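Side-chain contacts in CSE3 (Thermus thermophilus, PDB 2Y8Y), which cleaves CRISPR transcripts as an endoribonuclease with a ferredoxin-like fold, retains the processed crRNA and probably belongs to the Cascade complex of antiviral defence: residues A[35-38]-A[39-43]; A[65-68]-A[69-73]. All coordinates share one frame; numbering follows the deposited sequence.

Interaction 1. Residues A[35-38]-A[39-43]. With nucleotides of chain B.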
ATOM      1  N   LYS A  35     -14.908   2.302  -6.970  1.00 18.08           N
ATOM      2  CA  LYS A  35     -16.254   2.855  -6.998  1.00 18.76           C
ATOM      3  C   LYS A  35     -16.489   3.846  -5.866  1.00 20.73           C
ATOM      4  O   LYS A  35     -17.269   4.783  -6.017  1.00 19.26           O
ATOM      5  CB  LYS A  35     -17.304   1.745  -6.927  1.00 19.42           C
ATOM      6  CG  LYS A  35     -17.284   0.793  -8.111  1.00 25.34           C
ATOM      7  CD  LYS A  35     -18.314  -0.310  -7.950  1.00 28.20           C
ATOM      8  CE  LYS A  35     -18.153  -1.369  -9.026  1.00 33.51           C
ATOM      9  NZ  LYS A  35     -19.196  -2.430  -8.921  1.00 42.19           N
ATOM     10  N   ALA A  36     -15.827   3.631  -4.730  1.00 17.55           N
ATOM     11  CA  ALA A  36     -16.037   4.477  -3.552  1.00 18.42           C
ATOM     12  C   ALA A  36     -15.505   5.890  -3.715  1.00 15.03           C
ATOM     13  O   ALA A  36     -15.884   6.790  -2.976  1.00 18.48           O
ATOM     14  CB  ALA A  36     -15.435   3.824  -2.308  1.00 19.47           C
ATOM     15  N   VAL A  37     -14.602   6.080  -4.673  1.00 16.71           N
ATOM     16  CA  VAL A  37     -14.012   7.394  -4.917  1.00 17.13           C
ATOM     17  C   VAL A  37     -14.000   7.707  -6.413  1.00 14.28           C
ATOM     18  O   VAL A  37     -13.080   8.350  -6.921  1.00 17.00           O
ATOM     19  CB  VAL A  37     -12.599   7.495  -4.321  1.00 15.80           C
ATOM     20  CG1 VAL A  37     -12.674   7.566  -2.801  1.00 17.53           C
ATOM     21  CG2 VAL A  37     -11.747   6.325  -4.783  1.00 17.12           C
ATOM     22  N   SER A  38     -15.040   7.248  -7.104  1.00 16.49           N
ATOM     23  CA  SER A  38     -15.102   7.315  -8.565  1.00 15.93           C
ATOM     24  C   SER A  38     -14.946   8.724  -9.137  1.00 18.29           C
ATOM     25  O   SER A  38     -14.147   8.948 -10.047  1.00 19.07           O
ATOM     26  CB  SER A  38     -16.395   6.676  -9.075  1.00 23.34           C
ATOM     27  OG  SER A  38     -16.498   6.793 -10.482  1.00 27.85           O
ATOM     28  N   ARG A  39     -15.704   9.680  -8.614  1.00 17.84           N
ATOM     29  CA  ARG A  39     -15.602  11.037  -9.130  1.00 20.13           C
ATOM     30  C   ARG A  39     -14.237  11.655  -8.862  1.00 17.39           C
ATOM     31  O   ARG A  39     -13.668  12.325  -9.729  1.00 20.65           O
ATOM     32  CB  ARG A  39     -16.702  11.931  -8.567  1.00 21.77           C
ATOM     33  CG  ARG A  39     -16.622  13.366  -9.082  1.00 31.00           C
ATOM     34  CD  ARG A  39     -17.974  14.052  -9.009  1.00 39.97           C
ATOM     35  NE  ARG A  39     -18.467  14.110  -7.640  1.00 50.60           N
ATOM     36  CZ  ARG A  39     -18.004  14.949  -6.720  1.00 54.34           C
ATOM     37  NH1 ARG A  39     -17.030  15.797  -7.028  1.00 51.70           N
ATOM     38  NH2 ARG A  39     -18.510  14.938  -5.494  1.00 57.71           N
ATOM     39  N   ALA A  40     -13.708  11.450  -7.657  1.00 15.58           N
ATOM     40  CA  ALA A  40     -12.403  11.998  -7.323  1.00 14.95           C
ATOM     41  C   ALA A  40     -11.335  11.446  -8.266  1.00 15.21           C
ATOM     42  O   ALA A  40     -10.419  12.164  -8.672  1.00 17.55           O
ATOM     43  CB  ALA A  40     -12.045  11.712  -5.866  1.00 17.96           C
ATOM     44  N   LEU A  41     -11.467  10.177  -8.635  1.00 16.52           N
ATOM     45  CA  LEU A  41     -10.524   9.556  -9.569  1.00 18.01           C
ATOM     46  C   LEU A  41     -10.601  10.240 -10.929  1.00 21.14           C
ATOM     47  O   LEU A  41      -9.573  10.614 -11.507  1.00 20.77           O
ATOM     48  CB  LEU A  41     -10.786   8.050  -9.698  1.00 17.86           C
ATOM     49  CG  LEU A  41     -10.253   7.180  -8.552  1.00 14.91           C
ATOM     50  CD1 LEU A  41     -10.866   5.787  -8.588  1.00 17.24           C
ATOM     51  CD2 LEU A  41      -8.733   7.063  -8.592  1.00 14.53           C
ATOM     52  N   GLU A  42     -11.821  10.421 -11.423  1.00 23.47           N
ATOM     53  CA  GLU A  42     -12.042  11.081 -12.707  1.00 24.01           C
ATOM     54  C   GLU A  42     -11.510  12.507 -12.705  1.00 25.83           C
ATOM     55  O   GLU A  42     -11.094  13.024 -13.740  1.00 31.68           O
ATOM     56  CB  GLU A  42     -13.526  11.081 -13.058  1.00 25.40           C
ATOM     57  CG  GLU A  42     -14.086   9.698 -13.320  1.00 36.42           C
ATOM     58  CD  GLU A  42     -15.468   9.736 -13.932  1.00 43.15           C
ATOM     59  OE1 GLU A  42     -16.028  10.845 -14.070  1.00 46.73           O
ATOM     60  OE2 GLU A  42     -15.993   8.657 -14.278  1.00 42.19           O
ATOM     61  N   GLU A  43     -11.517  13.141 -11.539  1.00 20.31           N
ATOM     62  CA  GLU A  43     -11.072  14.527 -11.421  1.00 21.53           C
ATOM     63  C   GLU A  43      -9.582  14.674 -11.102  1.00 22.63           C
ATOM     64  O   GLU A  43      -9.091  15.789 -10.928  1.00 24.41           O
ATOM     65  CB  GLU A  43     -11.929  15.272 -10.394  1.00 20.53           C
ATOM     66  CG  GLU A  43     -13.387  15.364 -10.813  1.00 22.73           C
ATOM     67  CD  GLU A  43     -14.282  16.014  -9.780  1.00 28.54           C
ATOM     68  OE1 GLU A  43     -13.823  16.261  -8.650  1.00 29.18           O
ATOM     69  OE2 GLU A  43     -15.456  16.279 -10.105  1.00 33.65           O
TER
ATOM     70  P     A B  18      -6.931  -1.332 -14.487  1.00 25.25           P
ATOM     71  OP1   A B  18      -6.180  -2.211 -13.575  1.00 31.86           O
ATOM     72  OP2   A B  18      -7.132  -1.763 -15.895  1.00 33.72           O
ATOM     73  O5'   A B  18      -8.331  -0.960 -13.827  1.00 27.51           O
ATOM     74  C5'   A B  18      -9.332  -0.259 -14.551  1.00 37.16           C
ATOM     75  C4'   A B  18     -10.683  -0.432 -13.907  1.00 34.04           C
ATOM     76  O4'   A B  18     -10.721   0.267 -12.634  1.00 32.55           O
ATOM     77  C3'   A B  18     -11.868   0.143 -14.662  1.00 32.29           C
ATOM     78  O3'   A B  18     -12.298  -0.673 -15.737  1.00 36.53           O
ATOM     79  C2'   A B  18     -12.904   0.297 -13.558  1.00 31.83           C
ATOM     80  O2'   A B  18     -13.476  -0.959 -13.221  1.00 36.45           O
ATOM     81  C1'   A B  18     -12.026   0.759 -12.397  1.00 30.18           C
ATOM     82  N9    A B  18     -11.969   2.230 -12.321  1.00 34.33           N
ATOM     83  C8    A B  18     -10.941   3.076 -12.660  1.00 36.70           C
ATOM     84  N7    A B  18     -11.226   4.345 -12.479  1.00 31.65           N
ATOM     85  C5    A B  18     -12.534   4.332 -12.004  1.00 29.77           C
ATOM     86  C6    A B  18     -13.428   5.349 -11.615  1.00 32.73           C
ATOM     87  N6    A B  18     -13.137   6.652 -11.652  1.00 36.97           N
ATOM     88  N1    A B  18     -14.652   4.977 -11.182  1.00 38.51           N
ATOM     89  C2    A B  18     -14.964   3.677 -11.144  1.00 42.71           C
ATOM     90  N3    A B  18     -14.208   2.634 -11.480  1.00 36.91           N
ATOM     91  C4    A B  18     -12.999   3.034 -11.904  1.00 36.54           C
ATOM     92  P     U B  19     -12.932  -0.000 -17.053  1.00 42.80           P
ATOM     93  OP1   U B  19     -13.277  -1.101 -17.987  1.00 51.03           O
ATOM     94  OP2   U B  19     -11.985   1.048 -17.507  1.00 43.65           O
ATOM     95  O5'   U B  19     -14.264   0.679 -16.499  1.00 42.60           O
ATOM     96  C5'   U B  19     -15.304  -0.104 -15.928  1.00 42.30           C
ATOM     97  C4'   U B  19     -16.411   0.763 -15.380  1.00 44.88           C
ATOM     98  O4'   U B  19     -15.894   1.612 -14.321  1.00 41.11           O
ATOM     99  C3'   U B  19     -17.037   1.740 -16.362  1.00 46.75           C
ATOM    100  O3'   U B  19     -18.006   1.136 -17.201  1.00 45.31           O
ATOM    101  C2'   U B  19     -17.603   2.817 -15.446  1.00 44.07           C
ATOM    102  O2'   U B  19     -18.824   2.389 -14.860  1.00 48.65           O
ATOM    103  C1'   U B  19     -16.536   2.869 -14.352  1.00 43.87           C
ATOM    104  N1    U B  19     -15.518   3.913 -14.616  1.00 42.25           N
ATOM    105  C2    U B  19     -15.861   5.219 -14.328  1.00 40.67           C
ATOM    106  O2    U B  19     -16.949   5.529 -13.881  1.00 43.25           O
ATOM    107  N3    U B  19     -14.887   6.151 -14.589  1.00 41.24           N
ATOM    108  C4    U B  19     -13.627   5.916 -15.096  1.00 42.95           C
ATOM    109  O4    U B  19     -12.866   6.868 -15.275  1.00 43.55           O
ATOM    110  C5    U B  19     -13.341   4.538 -15.367  1.00 44.75           C
ATOM    111  C6    U B  19     -14.275   3.607 -15.123  1.00 42.16           C
TER

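Interaction 2. Residues A[65-68]-A[69-73]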
ATOM      1  N   VAL A  65      -7.956   0.295   3.309  1.00 11.75           N
ATOM      2  CA  VAL A  65      -8.010   1.166   2.140  1.00 11.85           C
ATOM      3  C   VAL A  65      -7.651   2.577   2.534  1.00 10.88           C
ATOM      4  O   VAL A  65      -8.247   3.134   3.454  1.00 12.10           O
ATOM      5  CB  VAL A  65      -9.428   1.221   1.535  1.00 12.68           C
ATOM      6  CG1 VAL A  65      -9.416   2.034   0.243  1.00 12.01           C
ATOM      7  CG2 VAL A  65      -9.975  -0.182   1.308  1.00 14.47           C
ATOM      8  N   GLN A  66      -6.693   3.165   1.831  1.00 10.84           N
ATOM      9  CA  GLN A  66      -6.366   4.566   2.018  1.00 10.23           C
ATOM     10  C   GLN A  66      -6.792   5.360   0.798  1.00 11.38           C
ATOM     11  O   GLN A  66      -6.495   4.988  -0.351  1.00 12.63           O
ATOM     12  CB  GLN A  66      -4.866   4.738   2.211  1.00 11.86           C
ATOM     13  CG  GLN A  66      -4.465   6.180   2.418  1.00  9.83           C
ATOM     14  CD  GLN A  66      -2.985   6.316   2.661  1.00 10.15           C
ATOM     15  OE1 GLN A  66      -2.497   6.022   3.754  1.00 13.40           O
ATOM     16  NE2 GLN A  66      -2.247   6.739   1.634  1.00  9.44           N
ATOM     17  N   THR A  67      -7.500   6.455   1.049  1.00 11.44           N
ATOM     18  CA  THR A  67      -7.873   7.371  -0.011  1.00 11.80           C
ATOM     19  C   THR A  67      -7.519   8.786   0.414  1.00 13.96           C
ATOM     20  O   THR A  67      -7.449   9.085   1.599  1.00 14.85           O
ATOM     21  CB  THR A  67      -9.375   7.282  -0.334  1.00 11.89           C
ATOM     22  OG1 THR A  67     -10.139   7.506   0.858  1.00 13.87           O
ATOM     23  CG2 THR A  67      -9.729   5.908  -0.886  1.00 11.58           C
ATOM     24  N   LEU A  68      -7.265   9.638  -0.563  1.00 11.25           N
ATOM     25  CA  LEU A  68      -6.973  11.040  -0.299  1.00 11.68           C
ATOM     26  C   LEU A  68      -8.247  11.868  -0.181  1.00 14.92           C
ATOM     27  O   LEU A  68      -8.212  12.992   0.323  1.00 15.40           O
ATOM     28  CB  LEU A  68      -6.097  11.600  -1.418  1.00 12.22           C
ATOM     29  CG  LEU A  68      -4.772  10.863  -1.630  1.00 13.73           C
ATOM     30  CD1 LEU A  68      -3.972  11.524  -2.745  1.00 15.53           C
ATOM     31  CD2 LEU A  68      -3.959  10.847  -0.364  1.00 14.18           C
ATOM     32  N   THR A  69      -9.361  11.310  -0.643  1.00 12.18           N
ATOM     33  CA  THR A  69     -10.641  12.014  -0.600  1.00 11.85           C
ATOM     34  C   THR A  69     -11.635  11.159   0.154  1.00 14.25           C
ATOM     35  O   THR A  69     -11.411   9.984   0.383  1.00 13.65           O
ATOM     36  CB  THR A  69     -11.157  12.339  -2.013  1.00 13.09           C
ATOM     37  OG1 THR A  69     -11.584  11.139  -2.682  1.00 16.78           O
ATOM     38  CG2 THR A  69     -10.061  13.016  -2.837  1.00 14.68           C
ATOM     39  N   GLU A  70     -12.743  11.755   0.571  1.00 13.49           N
ATOM     40  CA  GLU A  70     -13.661  11.036   1.430  1.00 14.86           C
ATOM     41  C   GLU A  70     -14.395   9.972   0.630  1.00 14.19           C
ATOM     42  O   GLU A  70     -15.069  10.285  -0.346  1.00 17.02           O
ATOM     43  CB  GLU A  70     -14.660  11.992   2.084  1.00 17.62           C
ATOM     44  CG  GLU A  70     -15.442  11.312   3.185  1.00 21.72           C
ATOM     45  CD  GLU A  70     -16.432  12.233   3.848  1.00 28.92           C
ATOM     46  OE1 GLU A  70     -16.437  13.426   3.498  1.00 27.87           O
ATOM     47  OE2 GLU A  70     -17.198  11.758   4.716  1.00 31.43           O
ATOM     48  N   PRO A  71     -14.256   8.704   1.037  1.00 14.45           N
ATOM     49  CA  PRO A  71     -14.876   7.627   0.265  1.00 16.27           C
ATOM     50  C   PRO A  71     -16.366   7.522   0.552  1.00 20.79           C
ATOM     51  O   PRO A  71     -16.812   7.944   1.619  1.00 18.46           O
ATOM     52  CB  PRO A  71     -14.160   6.379   0.789  1.00 14.88           C
ATOM     53  CG  PRO A  71     -13.820   6.728   2.212  1.00 17.39           C
ATOM     54  CD  PRO A  71     -13.563   8.206   2.241  1.00 16.32           C
ATOM     55  N   ASP A  72     -17.127   6.985  -0.394  1.00 16.57           N
ATOM     56  CA  ASP A  72     -18.521   6.657  -0.120  1.00 19.26           C
ATOM     57  C   ASP A  72     -18.720   5.156  -0.301  1.00 17.58           C
ATOM     58  O   ASP A  72     -18.799   4.633  -1.417  1.00 18.75           O
ATOM     59  CB  ASP A  72     -19.498   7.481  -0.967  1.00 23.75           C
ATOM     60  CG  ASP A  72     -20.918   7.461  -0.393  1.00 27.11           C
ATOM     61  OD1 ASP A  72     -21.312   6.396   0.125  1.00 24.71           O
ATOM     62  OD2 ASP A  72     -21.639   8.497  -0.427  1.00 21.82           O
ATOM     63  N   TRP A  73     -18.787   4.461   0.823  1.00 16.51           N
ATOM     64  CA  TRP A  73     -18.859   3.011   0.799  1.00 20.20           C
ATOM     65  C   TRP A  73     -20.263   2.451   0.592  1.00 19.62           C
ATOM     66  O   TRP A  73     -20.449   1.240   0.615  1.00 20.71           O
ATOM     67  CB  TRP A  73     -18.206   2.415   2.047  1.00 16.44           C
ATOM     68  CG  TRP A  73     -16.751   2.709   2.080  1.00 15.32           C
ATOM     69  CD1 TRP A  73     -16.104   3.582   2.909  1.00 16.21           C
ATOM     70  CD2 TRP A  73     -15.750   2.175   1.202  1.00 17.96           C
ATOM     71  NE1 TRP A  73     -14.759   3.602   2.622  1.00 15.52           N
ATOM     72  CE2 TRP A  73     -14.516   2.751   1.576  1.00 18.25           C
ATOM     73  CE3 TRP A  73     -15.776   1.256   0.148  1.00 16.03           C
ATOM     74  CZ2 TRP A  73     -13.313   2.435   0.929  1.00 15.79           C
ATOM     75  CZ3 TRP A  73     -14.589   0.939  -0.487  1.00 16.10           C
ATOM     76  CH2 TRP A  73     -13.370   1.536  -0.100  1.00 16.29           C
TER

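Interaction 1. Residues A[35-38]-A[39-43]
With Leu41 CG held anti to its carbonyl carbon (chi1 -78°), this side chain lies back along the helix, where its CD1 meets Val37 CG2 at 3.9 Å, the two side chains passing at a slant. Next to Val37, Ser38 carries OG anti to its backbone N (chi1 177°), a setting that delivers the hydroxyl to an RNA base. Ser38 OG donates to N1 of A18 of chain B at 2.7 Å, and the N6 amino group of the same adenine donates to Ser38 O at 3.0 Å, so one serine reads the Watson-Crick edge with side chain and backbone together. Ser38 O also takes the helical bond from Glu42 N (3.1 Å). The extended Glu42 side chain passes the adenine amino group and ends with OE2 accepting from N3 of U19 of chain B at 2.8 Å, in a fairly straight bond (162°). Val37, the N-cap residue, accepts from Leu41 N through its O at 3.0 Å. Here one short helix meets two bases, adenine at its first residue and uracil at its last. Residues 35-43 run from the loop after helix 26-34 through the whole of helix 38-42, and Val37 and Ala40 touch Thr69 in the loop beyond strand 62-67.

Interaction 2. Residues A[65-68]-A[69-73]
Thr67 OG1 donates to Thr69 O at 2.8 Å, approaching almost straight in line with the carbonyl (C=O...OG1 angle 164°). A chi1 of 56° places this hydroxyl between the backbone N and carbonyl carbon of Thr67, facing the chain as it turns back after the strand. The bond illustrates how a threonine at a strand end can pin the turn that follows it. The Pro71 ring passes the Thr67 side chain at a slant, its CD 3.8 Å from Thr67 OG1. Deeper in, Val65 and Trp73 point at each other from opposite directions: Val65 CG1 sits at the indole edge, near the ring plane, 4.0 Å from Trp73 CZ2, while Val65 CG2 comes to 4.1 Å from Trp73 CH2. The indole nitrogen NE1 bonds to Thr8 OG1 on strand 5-12, which pairs with strand 62-67 in the four-stranded antiparallel sheet. Glu46, in the loop after helix 38-42, hydrogen-bonds with Thr69 OG1 through OE1 and with Leu68 N through OE2. The chemistry is thus divided: the Thr67-Thr69 bond, with the help of Glu46, probably steadies the turning backbone, whereas the hydrocarbon edge of the buried tryptophan meets valine and its polar N-H is satisfied by the neighbouring strand.

Overall arrangement
Interactions 1 and 2 lie in series along the chain, yet their centres are only 9 Å apart and they touch directly. Ala36 O and Asp72 N, 2.9 Å apart, probably form a hydrogen bond that ties the loop before helix 38-42 to the loop after strand 62-67. Beside it, Ala36 CB packs on Trp73 CZ3 at 3.5 Å, and Ala40 CB approaches Thr69 OG1 at 3.3 Å. Interaction 1 contacts two RNA bases, A18 and U19 of chain B; through these contacts 65-73 backs the RNA-binding helix without reaching the RNA, its nearest atom about 9 Å away. Both lie away from Tyr27, which probably stabilises the transition state and belongs to the preceding helix 26-34.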